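Local structure of topoisomerase I-like protein (Leishmania donovani, 2B9S) at residues D[61-66]-D[76-81]; D[37-42]-D[55-60]; D[368-373]-D[380-385]; D[261-266]-D[283-288]. The protein relaxes supercoiled DNA as the large subunit of a heterodimeric type IB topoisomerase, probably by cutting one strand, letting it rotate and resealing it. One frame throughout, in Å; residues are numbered along the deposited sequence.

How the contacts relate
Near the N terminus, contact 2 closes first: helix 54-64 returns to the irregular segment 37-42 after strands 43-45 and 48-50. Contact 1 follows on the same helix, whose later part packs against helix 75-89 across a short connection. These two contacts touch, Thr-61 and His-39 probably being hydrogen-bonded, and both belong to the DNA-binding fragment. Far along the chain, in the catalytic core, contact 4 joins the end of helix 236-266 to helix 272-287, and contact 3 then closes the short loop between helices 366-373 and 384-400. Ile-284 and Asp-285 of contact 4 pack on contact 3. All four follow in series, none nested or crossed; the centres of contacts 1 and 3 are about 41 Å apart.

Contact 1 of 4, residues D[61-66]-D[76-81]; sequences TMFAVM and VFRRNF
The rings of Phe-63 and Phe-81 lie face against face in an offset stack, their planes only 5° apart and their centroids separated by 4.2 Å. The stack joins helix 54-64 to helix 75-89, two successive helices of the DNA-binding fragment that pack through aromatic side chains. While one face of Phe-63 is taken by Phe-81, the edge of its ring meets two further residues of helix 75-89. CD1 of Phe-63 approaches CE1 of Phe-77 at 4.1 Å, each ring presenting its edge to the other, and CZ of Phe-63 sits 4.0 Å from NH1 of Arg-78, over a face of the guanidinium. That group is steeply inclined to the ring, at 64°, and NH1 is also held by a hydrogen bond to the carbonyl of Tyr-72, a residue whose ring stacks with Phe-63 as well.

Met-66 reaches Phe-77 from a different direction. Its chain runs out to SD, 3.7 Å from CZ of Phe-77 in an oblique Met-aromatic contact, and the bend at chi3 (69°) turns the CE methyl onto the same carbon. Leu-162 of strand 161-162 touches Phe-63, Phe-77 and Phe-81, adding an aliphatic side chain to the buried cluster. The offset of the stack also places the Phe-63 methylene over the neighbouring ring as a CH-pi contact, CB lying 3.6 Å from the centroid of Phe-81.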
# COMPACT_ATOMS: atom_id res chain seq x y z
N THR D 61 6.96 13.01 -24.26
CA THR D 61 7.13 11.60 -24.57
C THR D 61 6.38 10.74 -23.56
O THR D 61 5.86 9.70 -23.91
CB THR D 61 8.68 11.19 -24.63
OG1 THR D 61 9.36 12.02 -25.59
CG2 THR D 61 8.89 9.71 -25.02
N MET D 62 6.36 11.17 -22.31
CA MET D 62 5.65 10.46 -21.24
C MET D 62 4.15 10.24 -21.57
O MET D 62 3.64 9.13 -21.43
CB MET D 62 5.77 11.25 -19.93
CG MET D 62 7.07 11.08 -19.20
SD MET D 62 7.14 12.29 -17.86
CE MET D 62 8.89 12.09 -17.45
N PHE D 63 3.50 11.30 -22.03
CA PHE D 63 2.13 11.30 -22.51
C PHE D 63 1.93 10.55 -23.84
O PHE D 63 1.07 9.66 -23.93
CB PHE D 63 1.69 12.77 -22.66
CG PHE D 63 0.23 12.96 -23.04
CD1 PHE D 63 -0.79 12.70 -22.12
CD2 PHE D 63 -0.12 13.43 -24.30
CE1 PHE D 63 -2.13 12.89 -22.45
CE2 PHE D 63 -1.48 13.63 -24.64
CZ PHE D 63 -2.47 13.37 -23.71
N ALA D 64 2.71 10.93 -24.85
CA ALA D 64 2.67 10.34 -26.21
C ALA D 64 2.64 8.82 -26.21
O ALA D 64 1.94 8.19 -27.00
CB ALA D 64 3.86 10.85 -27.07
N VAL D 65 3.46 8.26 -25.34
CA VAL D 65 3.72 6.83 -25.16
C VAL D 65 2.53 6.09 -24.51
O VAL D 65 2.37 4.86 -24.65
CB VAL D 65 5.01 6.78 -24.30
CG1 VAL D 65 4.95 5.78 -23.16
CG2 VAL D 65 6.27 6.65 -25.17
N MET D 66 1.67 6.87 -23.84
CA MET D 66 0.49 6.33 -23.14
C MET D 66 -0.79 6.31 -23.99
O MET D 66 -1.86 6.12 -23.45
CB MET D 66 0.23 7.12 -21.85
CG MET D 66 1.24 6.83 -20.76
SD MET D 66 0.82 7.63 -19.20
CE MET D 66 -0.66 6.70 -18.72
N VAL D 76 -9.28 14.59 -16.81
CA VAL D 76 -8.53 15.09 -15.67
C VAL D 76 -7.04 14.81 -15.88
O VAL D 76 -6.20 15.66 -15.60
CB VAL D 76 -9.03 14.49 -14.33
CG1 VAL D 76 -8.15 14.95 -13.17
CG2 VAL D 76 -10.51 14.89 -14.08
N PHE D 77 -6.75 13.61 -16.38
CA PHE D 77 -5.40 13.19 -16.68
C PHE D 77 -4.75 14.10 -17.72
O PHE D 77 -3.63 14.58 -17.51
CB PHE D 77 -5.39 11.72 -17.15
CG PHE D 77 -4.00 11.17 -17.34
CD1 PHE D 77 -3.34 11.27 -18.59
CD2 PHE D 77 -3.33 10.57 -16.29
CE1 PHE D 77 -2.04 10.78 -18.77
CE2 PHE D 77 -2.03 10.07 -16.47
CZ PHE D 77 -1.39 10.19 -17.71
N ARG D 78 -5.49 14.35 -18.81
CA ARG D 78 -5.05 15.19 -19.93
C ARG D 78 -4.82 16.64 -19.51
O ARG D 78 -3.85 17.27 -19.92
CB ARG D 78 -6.08 15.15 -21.06
CG ARG D 78 -6.23 13.81 -21.70
CD ARG D 78 -7.42 13.80 -22.66
NE ARG D 78 -7.19 14.63 -23.84
CZ ARG D 78 -6.60 14.22 -24.96
NH1 ARG D 78 -6.16 12.97 -25.10
NH2 ARG D 78 -6.47 15.08 -25.97
N ARG D 79 -5.74 17.14 -18.70
CA ARG D 79 -5.65 18.48 -18.16
C ARG D 79 -4.43 18.64 -17.26
O ARG D 79 -3.69 19.62 -17.36
CB ARG D 79 -6.95 18.88 -17.45
CG ARG D 79 -6.74 19.84 -16.27
CD ARG D 79 -7.95 20.71 -15.94
NE ARG D 79 -9.23 20.02 -16.13
CZ ARG D 79 -9.80 19.21 -15.23
NH1 ARG D 79 -9.21 18.95 -14.07
NH2 ARG D 79 -10.96 18.64 -15.54
N ASN D 80 -4.20 17.69 -16.37
CA ASN D 80 -3.09 17.81 -15.43
C ASN D 80 -1.73 17.68 -16.11
O ASN D 80 -0.81 18.40 -15.78
CB ASN D 80 -3.23 16.80 -14.31
CG ASN D 80 -4.25 17.21 -13.29
OD1 ASN D 80 -4.41 18.39 -13.00
ND2 ASN D 80 -4.98 16.22 -12.74
N PHE D 81 -1.63 16.75 -17.06
CA PHE D 81 -0.46 16.65 -17.93
C PHE D 81 -0.14 17.98 -18.64
O PHE D 81 1.00 18.44 -18.60
CB PHE D 81 -0.60 15.52 -18.97
CG PHE D 81 0.26 15.75 -20.20
CD1 PHE D 81 1.66 15.54 -20.16
CD2 PHE D 81 -0.32 16.27 -21.38
CE1 PHE D 81 2.46 15.81 -21.28
CE2 PHE D 81 0.47 16.53 -22.49
CZ PHE D 81 1.86 16.29 -22.44

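Contact 2 of 4, residues D[37-42]-D[55-60]; sequences EPHGIP and EEEEVA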
# COMPACT_ATOMS: atom_id res chain seq x y z
N GLU D 37 17.73 10.62 -22.23
CA GLU D 37 18.40 10.63 -23.54
C GLU D 37 17.45 11.11 -24.64
O GLU D 37 16.56 10.35 -25.07
CB GLU D 37 18.97 9.24 -23.88
N PRO D 38 17.61 12.37 -25.09
CA PRO D 38 16.64 12.90 -26.07
C PRO D 38 16.74 12.19 -27.41
O PRO D 38 17.81 11.74 -27.80
CB PRO D 38 17.03 14.38 -26.20
CG PRO D 38 17.94 14.66 -25.06
CD PRO D 38 18.62 13.38 -24.72
N HIS D 39 15.61 12.09 -28.10
CA HIS D 39 15.58 11.45 -29.41
C HIS D 39 15.51 12.49 -30.53
O HIS D 39 15.70 12.16 -31.70
CB HIS D 39 14.40 10.47 -29.49
CG HIS D 39 13.12 11.02 -28.93
ND1 HIS D 39 12.48 12.11 -29.48
CD2 HIS D 39 12.36 10.64 -27.87
CE1 HIS D 39 11.39 12.38 -28.77
NE2 HIS D 39 11.30 11.50 -27.80
N GLY D 40 15.19 13.73 -30.18
CA GLY D 40 15.04 14.81 -31.15
C GLY D 40 13.89 14.69 -32.15
O GLY D 40 13.88 15.40 -33.17
N ILE D 41 12.94 13.80 -31.90
CA ILE D 41 11.72 13.71 -32.71
C ILE D 41 10.76 14.88 -32.38
O ILE D 41 10.39 15.07 -31.23
CB ILE D 41 10.99 12.33 -32.56
CG1 ILE D 41 11.93 11.14 -32.79
CG2 ILE D 41 9.78 12.21 -33.52
CD1 ILE D 41 12.66 11.15 -34.16
N PRO D 42 10.35 15.65 -33.37
CA PRO D 42 9.39 16.73 -33.11
C PRO D 42 7.96 16.25 -32.87
O PRO D 42 7.62 15.12 -33.18
CB PRO D 42 9.46 17.55 -34.38
CG PRO D 42 9.77 16.58 -35.41
CD PRO D 42 10.63 15.53 -34.80
N GLU D 55 14.02 18.68 -21.89
CA GLU D 55 13.13 18.72 -20.74
C GLU D 55 11.66 18.72 -21.15
O GLU D 55 10.85 18.04 -20.53
CB GLU D 55 13.47 19.95 -19.89
CG GLU D 55 12.70 20.05 -18.57
CD GLU D 55 12.80 21.43 -17.91
OE1 GLU D 55 13.29 22.40 -18.56
OE2 GLU D 55 12.38 21.54 -16.73
N GLU D 56 11.32 19.49 -22.18
CA GLU D 56 9.98 19.52 -22.78
C GLU D 56 9.69 18.20 -23.47
O GLU D 56 8.58 17.69 -23.39
CB GLU D 56 9.86 20.66 -23.81
CG GLU D 56 9.99 22.05 -23.24
CD GLU D 56 10.30 23.11 -24.28
OE1 GLU D 56 10.56 22.76 -25.44
OE2 GLU D 56 10.28 24.30 -23.95
N GLU D 57 10.70 17.67 -24.16
CA GLU D 57 10.57 16.48 -24.95
C GLU D 57 10.33 15.25 -24.09
O GLU D 57 9.59 14.34 -24.48
CB GLU D 57 11.83 16.28 -25.81
CG GLU D 57 11.77 15.00 -26.61
CD GLU D 57 13.11 14.57 -27.16
OE1 GLU D 57 13.60 15.18 -28.15
OE2 GLU D 57 13.66 13.59 -26.63
N GLU D 58 11.01 15.21 -22.95
CA GLU D 58 10.87 14.09 -22.03
C GLU D 58 9.43 13.98 -21.53
O GLU D 58 8.87 12.89 -21.49
CB GLU D 58 11.84 14.25 -20.86
CG GLU D 58 11.71 13.18 -19.79
CD GLU D 58 12.62 13.39 -18.60
OE1 GLU D 58 12.99 14.56 -18.30
OE2 GLU D 58 12.92 12.38 -17.93
N VAL D 59 8.85 15.12 -21.14
CA VAL D 59 7.49 15.19 -20.62
C VAL D 59 6.42 14.93 -21.70
O VAL D 59 5.45 14.21 -21.45
CB VAL D 59 7.27 16.48 -19.80
CG1 VAL D 59 5.82 16.59 -19.27
CG2 VAL D 59 8.23 16.50 -18.62
N ALA D 60 6.61 15.50 -22.89
CA ALA D 60 5.81 15.15 -24.08
C ALA D 60 5.80 13.65 -24.37
O ALA D 60 4.77 13.09 -24.70
CB ALA D 60 6.32 15.94 -25.32
O HOH W 1 11.73 16.61 -29.55
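The imidazole of His-39 and the carboxylate of Glu-57 are stacked almost parallel, their planes 4° apart. OE2 of Glu-57 lies over the centre of the ring, and CD of Glu-57 approaches CE1 of His-39 to 3.2 Å. Ring and carboxylate therefore meet through their faces, while the loop's own hydrogen bonds to the acid come from its backbone. His-39 N gives a bond of 2.9 Å to OE2 of Glu-57, and Gly-40 N one of 3.0 Å to OE1 of Glu-57, the latter more bent at 132°. Both oxygens are approached on their syn sides with the donors somewhat out of the carboxylate plane, so two consecutive amides hold the two oxygens of one carboxylate, one each.

The placement of the ring owes much to His-39 chi1 (44°), which sets CG between the backbone N and the carbonyl carbon and folds the imidazole back beside its own loop. There ND1 of His-39 accepts, in the ring plane, a 3.0 Å bond from Ile-41 N. NE2 is hydrogen-bonded to Thr-61 OG1, so both ring nitrogens are tied down. Glu-57 has further partners: the hydroxyl of Tyr-36 at OE2, and at OE1 a water that also donates to Ile-41 O. A helix carboxylate bound by the successive amides of His-39 and Gly-40 thus fastens the irregular loop 37-42 to helix 54-64 of the DNA-binding fragment.

Contact 3 of 4, residues D[368-373]-D[380-385]; sequences QLNDHL and LSAKVF. With nucleotides of chain C; nucleotides of chain A.
Asn-370 and Ser-381 converge on the phosphate of DC17 of chain C. Asn-370 ND2 donates to OP2 of that nucleotide at 3.0 Å in a nearly straight bond (163°), while OP1 is gripped by two donors, Ser-381 OG at 2.8 Å and Lys-383 N at 2.8 Å. The other end of the Asn-370 amide turns to the protein: OD1 accepts from Ala-382 N at 2.9 Å, the donor tilted 18° from the carbonyl plane. One side chain thus links helix 366-373 to the DNA and to the segment that leads into helix 384-400.

That segment makes a type I beta turn from Ser-381 to Val-384, and the turn presents the amide of Lys-383 to the phosphate. The Lys-383 side chain, bent at chi3 and chi4, instead brings NZ to OP1 of DT10 of chain A, at 2.9 Å. The two segments thereby form a phosphate-binding site in the catalytic core, with the side chain of Ala-382 about 10 Å from the bound vanadate.

Behind the polar layer, Leu-373 packs CD1 on the Ser-381 carbonyl carbon and CD2 on CD2 of Leu-380 and the edge of Phe-385. Further out, Lys-374 NZ bonds the carbonyls of Asn-370 and Leu-380, and Leu-252 of helix 236-266 touches Leu-380 and Phe-385.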
# COMPACT_ATOMS: atom_id res chain seq x y z
N GLN D 368 -10.40 9.54 18.38
CA GLN D 368 -11.25 9.26 19.53
C GLN D 368 -11.50 7.77 19.66
O GLN D 368 -11.43 7.22 20.75
CB GLN D 368 -12.58 9.98 19.41
CG GLN D 368 -12.44 11.49 19.26
CD GLN D 368 -13.78 12.15 19.04
OE1 GLN D 368 -14.46 11.88 18.05
NE2 GLN D 368 -14.16 13.00 19.96
N LEU D 369 -11.76 7.12 18.52
CA LEU D 369 -11.96 5.68 18.48
C LEU D 369 -10.72 4.89 18.93
O LEU D 369 -10.83 3.97 19.73
CB LEU D 369 -12.45 5.25 17.10
CG LEU D 369 -13.00 3.82 17.02
CD1 LEU D 369 -14.36 3.82 16.36
CD2 LEU D 369 -12.05 2.94 16.28
N ASN D 370 -9.55 5.26 18.42
CA ASN D 370 -8.33 4.55 18.79
C ASN D 370 -7.87 4.82 20.22
O ASN D 370 -7.25 3.96 20.82
CB ASN D 370 -7.20 4.81 17.79
CG ASN D 370 -7.38 4.04 16.49
OD1 ASN D 370 -7.82 2.89 16.49
ND2 ASN D 370 -7.02 4.67 15.38
N ASP D 371 -8.17 6.01 20.74
CA ASP D 371 -7.90 6.32 22.15
C ASP D 371 -8.78 5.49 23.08
O ASP D 371 -8.28 4.90 24.05
CB ASP D 371 -8.02 7.82 22.43
CG ASP D 371 -6.82 8.62 21.89
OD1 ASP D 371 -5.84 7.99 21.47
OD2 ASP D 371 -6.85 9.86 21.89
N HIS D 372 -10.07 5.39 22.77
CA HIS D 372 -10.96 4.53 23.54
C HIS D 372 -10.48 3.07 23.59
O HIS D 372 -10.52 2.45 24.65
CB HIS D 372 -12.40 4.61 23.03
CG HIS D 372 -13.37 3.83 23.85
ND1 HIS D 372 -13.57 4.06 25.20
CD2 HIS D 372 -14.22 2.83 23.52
CE1 HIS D 372 -14.49 3.23 25.66
NE2 HIS D 372 -14.90 2.47 24.66
N LEU D 373 -10.02 2.56 22.45
CA LEU D 373 -9.52 1.19 22.32
C LEU D 373 -8.29 0.87 23.20
O LEU D 373 -8.15 -0.25 23.67
CB LEU D 373 -9.22 0.85 20.85
CG LEU D 373 -10.38 0.62 19.88
CD1 LEU D 373 -9.85 0.36 18.45
CD2 LEU D 373 -11.32 -0.53 20.33
N LEU D 380 -3.79 -1.37 21.14
CA LEU D 380 -4.98 -1.70 20.36
C LEU D 380 -5.50 -0.52 19.51
O LEU D 380 -5.64 0.60 19.99
CB LEU D 380 -6.10 -2.28 21.24
CG LEU D 380 -7.34 -2.85 20.53
CD1 LEU D 380 -7.02 -4.08 19.70
CD2 LEU D 380 -8.48 -3.11 21.51
N SER D 381 -5.75 -0.79 18.24
CA SER D 381 -6.21 0.22 17.30
C SER D 381 -7.07 -0.51 16.31
O SER D 381 -7.10 -1.74 16.34
CB SER D 381 -5.03 0.94 16.61
OG SER D 381 -4.37 0.10 15.69
N ALA D 382 -7.78 0.22 15.44
CA ALA D 382 -8.77 -0.38 14.55
C ALA D 382 -8.24 -1.37 13.52
O ALA D 382 -8.99 -2.27 13.10
CB ALA D 382 -9.62 0.71 13.87
N LYS D 383 -6.99 -1.21 13.09
CA LYS D 383 -6.46 -2.05 12.01
C LYS D 383 -6.26 -3.46 12.51
O LYS D 383 -6.31 -4.42 11.74
CB LYS D 383 -5.17 -1.47 11.38
CG LYS D 383 -3.89 -1.64 12.22
CD LYS D 383 -2.65 -1.03 11.53
CE LYS D 383 -2.06 -1.98 10.48
NZ LYS D 383 -1.43 -3.23 11.08
N VAL D 384 -6.07 -3.57 13.83
CA VAL D 384 -5.83 -4.86 14.51
C VAL D 384 -7.04 -5.81 14.39
O VAL D 384 -6.85 -7.03 14.29
CB VAL D 384 -5.40 -4.65 16.01
CG1 VAL D 384 -5.11 -5.99 16.70
CG2 VAL D 384 -4.18 -3.76 16.11
N PHE D 385 -8.26 -5.25 14.40
CA PHE D 385 -9.48 -6.05 14.21
C PHE D 385 -9.53 -6.72 12.86
O PHE D 385 -10.19 -7.74 12.64
CB PHE D 385 -10.73 -5.19 14.38
CG PHE D 385 -11.11 -4.94 15.81
CD1 PHE D 385 -10.57 -3.86 16.51
CD2 PHE D 385 -12.01 -5.80 16.46
CE1 PHE D 385 -10.93 -3.62 17.84
CE2 PHE D 385 -12.38 -5.58 17.79
CZ PHE D 385 -11.84 -4.50 18.49
P DC C 17 -5.48 2.44 12.71
OP1 DC C 17 -5.48 1.10 13.35
OP2 DC C 17 -6.68 3.27 12.80
O5' DC C 17 -4.28 3.22 13.36
C5' DC C 17 -2.98 2.67 13.51
C4' DC C 17 -2.11 3.81 13.97
O4' DC C 17 -1.85 4.69 12.85
C3' DC C 17 -2.73 4.70 15.05
O3' DC C 17 -1.75 4.89 16.04
C2' DC C 17 -2.95 6.04 14.35
C1' DC C 17 -1.79 6.03 13.36
N1 DC C 17 -1.90 7.02 12.24
C2 DC C 17 -0.73 7.60 11.73
O2 DC C 17 0.37 7.27 12.24
N3 DC C 17 -0.84 8.50 10.72
C4 DC C 17 -2.04 8.83 10.22
N4 DC C 17 -2.06 9.74 9.24
C5 DC C 17 -3.25 8.27 10.71
C6 DC C 17 -3.14 7.37 11.71
P DT A 10 -0.13 -4.53 7.84
OP1 DT A 10 -1.23 -4.88 8.73
OP2 DT A 10 0.89 -5.51 7.39
O5' DT A 10 -0.77 -3.96 6.49
C5' DT A 10 -2.04 -3.28 6.47
C4' DT A 10 -2.41 -2.93 5.05
O4' DT A 10 -1.39 -2.14 4.40
C3' DT A 10 -2.58 -4.13 4.10
O3' DT A 10 -3.78 -3.94 3.41
C2' DT A 10 -1.42 -4.08 3.11
C1' DT A 10 -1.26 -2.57 3.04
N1 DT A 10 0.03 -2.07 2.54
C2 DT A 10 0.02 -1.09 1.56
O2 DT A 10 -1.00 -0.65 1.06
N3 DT A 10 1.26 -0.64 1.17
C4 DT A 10 2.49 -1.07 1.65
O4 DT A 10 3.54 -0.59 1.22
C5 DT A 10 2.44 -2.11 2.66
C7 DT A 10 3.71 -2.75 3.17
C6 DT A 10 1.23 -2.54 3.07

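Contact 4 of 4, residues D[261-266]-D[283-288]; sequences ASYMED and FIDRLA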
# COMPACT_ATOMS: atom_id res chain seq x y z
N ALA D 261 -19.22 -6.41 24.92
CA ALA D 261 -20.14 -6.18 26.01
C ALA D 261 -20.08 -4.70 26.35
O ALA D 261 -21.09 -4.10 26.72
CB ALA D 261 -19.74 -7.03 27.22
N SER D 262 -18.89 -4.11 26.22
CA SER D 262 -18.68 -2.68 26.43
C SER D 262 -19.40 -1.80 25.40
O SER D 262 -20.13 -0.88 25.78
CB SER D 262 -17.19 -2.35 26.48
OG SER D 262 -16.95 -1.02 26.90
N TYR D 263 -19.23 -2.08 24.10
CA TYR D 263 -19.94 -1.27 23.09
C TYR D 263 -21.45 -1.53 23.02
O TYR D 263 -22.22 -0.64 22.65
CB TYR D 263 -19.26 -1.25 21.71
CG TYR D 263 -19.27 -2.51 20.85
CD1 TYR D 263 -20.46 -3.04 20.33
CD2 TYR D 263 -18.07 -3.13 20.48
CE1 TYR D 263 -20.44 -4.17 19.52
CE2 TYR D 263 -18.04 -4.25 19.66
CZ TYR D 263 -19.22 -4.76 19.18
OH TYR D 263 -19.18 -5.88 18.37
N MET D 264 -21.87 -2.73 23.42
CA MET D 264 -23.31 -3.03 23.49
C MET D 264 -24.05 -2.27 24.61
O MET D 264 -25.25 -2.00 24.50
CB MET D 264 -23.57 -4.53 23.57
CG MET D 264 -23.71 -5.17 22.20
SD MET D 264 -23.74 -6.95 22.36
CE MET D 264 -22.23 -7.42 21.50
N GLU D 265 -23.33 -1.93 25.68
CA GLU D 265 -23.83 -1.04 26.70
C GLU D 265 -23.86 0.42 26.20
O GLU D 265 -24.74 1.20 26.59
CB GLU D 265 -23.00 -1.17 27.99
N ASP D 266 -22.90 0.78 25.34
CA ASP D 266 -22.82 2.11 24.73
C ASP D 266 -23.91 2.37 23.68
O ASP D 266 -24.21 3.53 23.38
CB ASP D 266 -21.46 2.35 24.08
CG ASP D 266 -20.32 2.36 25.06
OD1 ASP D 266 -20.54 2.62 26.26
OD2 ASP D 266 -19.18 2.12 24.60
N PHE D 283 -19.12 -2.02 13.57
CA PHE D 283 -18.79 -2.21 12.16
C PHE D 283 -17.37 -2.73 11.94
O PHE D 283 -17.17 -3.63 11.14
CB PHE D 283 -18.97 -0.93 11.34
CG PHE D 283 -20.40 -0.55 11.08
CD1 PHE D 283 -21.44 -1.46 11.30
CD2 PHE D 283 -20.71 0.71 10.58
CE1 PHE D 283 -22.77 -1.11 11.07
CE2 PHE D 283 -22.03 1.06 10.33
CZ PHE D 283 -23.06 0.15 10.58
N ILE D 284 -16.40 -2.13 12.62
CA ILE D 284 -14.99 -2.50 12.51
C ILE D 284 -14.75 -3.93 13.00
O ILE D 284 -14.01 -4.71 12.37
CB ILE D 284 -14.08 -1.48 13.26
CG1 ILE D 284 -14.12 -0.11 12.56
CG2 ILE D 284 -12.66 -2.00 13.41
CD1 ILE D 284 -13.48 1.02 13.34
N ASP D 285 -15.39 -4.27 14.12
CA ASP D 285 -15.37 -5.63 14.66
C ASP D 285 -16.04 -6.65 13.73
O ASP D 285 -15.39 -7.60 13.29
CB ASP D 285 -16.03 -5.66 16.04
CG ASP D 285 -16.17 -7.08 16.62
OD1 ASP D 285 -15.58 -8.04 16.08
OD2 ASP D 285 -16.89 -7.22 17.62
N ARG D 286 -17.33 -6.44 13.42
CA ARG D 286 -18.12 -7.50 12.76
C ARG D 286 -17.89 -7.58 11.26
O ARG D 286 -17.96 -8.67 10.69
CB ARG D 286 -19.63 -7.39 13.07
CG ARG D 286 -20.04 -7.38 14.54
CD ARG D 286 -19.16 -8.24 15.46
NE ARG D 286 -19.24 -9.68 15.23
CZ ARG D 286 -19.55 -10.59 16.17
NH1 ARG D 286 -19.82 -10.24 17.42
NH2 ARG D 286 -19.58 -11.87 15.84
N LEU D 287 -17.62 -6.43 10.64
CA LEU D 287 -17.46 -6.32 9.19
C LEU D 287 -16.02 -6.06 8.72
O LEU D 287 -15.78 -5.99 7.51
CB LEU D 287 -18.36 -5.20 8.64
CG LEU D 287 -19.88 -5.28 8.77
CD1 LEU D 287 -20.47 -4.09 8.08
CD2 LEU D 287 -20.40 -6.58 8.17
N ALA D 288 -15.10 -5.91 9.67
CA ALA D 288 -13.68 -5.58 9.42
C ALA D 288 -13.45 -4.37 8.48
O ALA D 288 -12.59 -4.43 7.60
CB ALA D 288 -12.87 -6.84 8.95
O HOH W 2 -21.64 -7.85 18.15
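A hydrogen bond from the hydroxyl of Tyr-263 to the carboxylate of Asp-285 carries this contact, with OH and OD2 2.8 Å apart. The oxygen of Asp-285 lies at the edge of the phenol ring, in its plane, whereas the carboxylate itself is turned steeply to the ring, at 71°. The hydroxyl reaches OD2 on its anti side, 25° out of the carboxylate plane. With CG anti to the backbone N (chi1 174°), the Asp-285 side chain extends from its helix to meet the tyrosine.

The ionic component comes from Arg-260, whose NE makes a salt bridge to the same OD2 and probably stabilises the ionised carboxylate. A buried carboxylate oxygen is thus shared by a phenol and an arginine, both on helix 236-266.

Water and van der Waals contacts complete the junction. A water donates to Tyr-263 OH at 3.2 Å and weakly accepts from Arg-286 NH1, while CD of Arg-286 packs 3.7 Å from OH of Tyr-263. Tyr-263 also touches Met-281 and Tyr-282, and Asp-285 packs against Phe-385 of helix 384-400. Here a tyrosine-aspartate bond ties the end of the long helix 236-266 to helix 272-287, within the helical part of the type IB topoisomerase catalytic core.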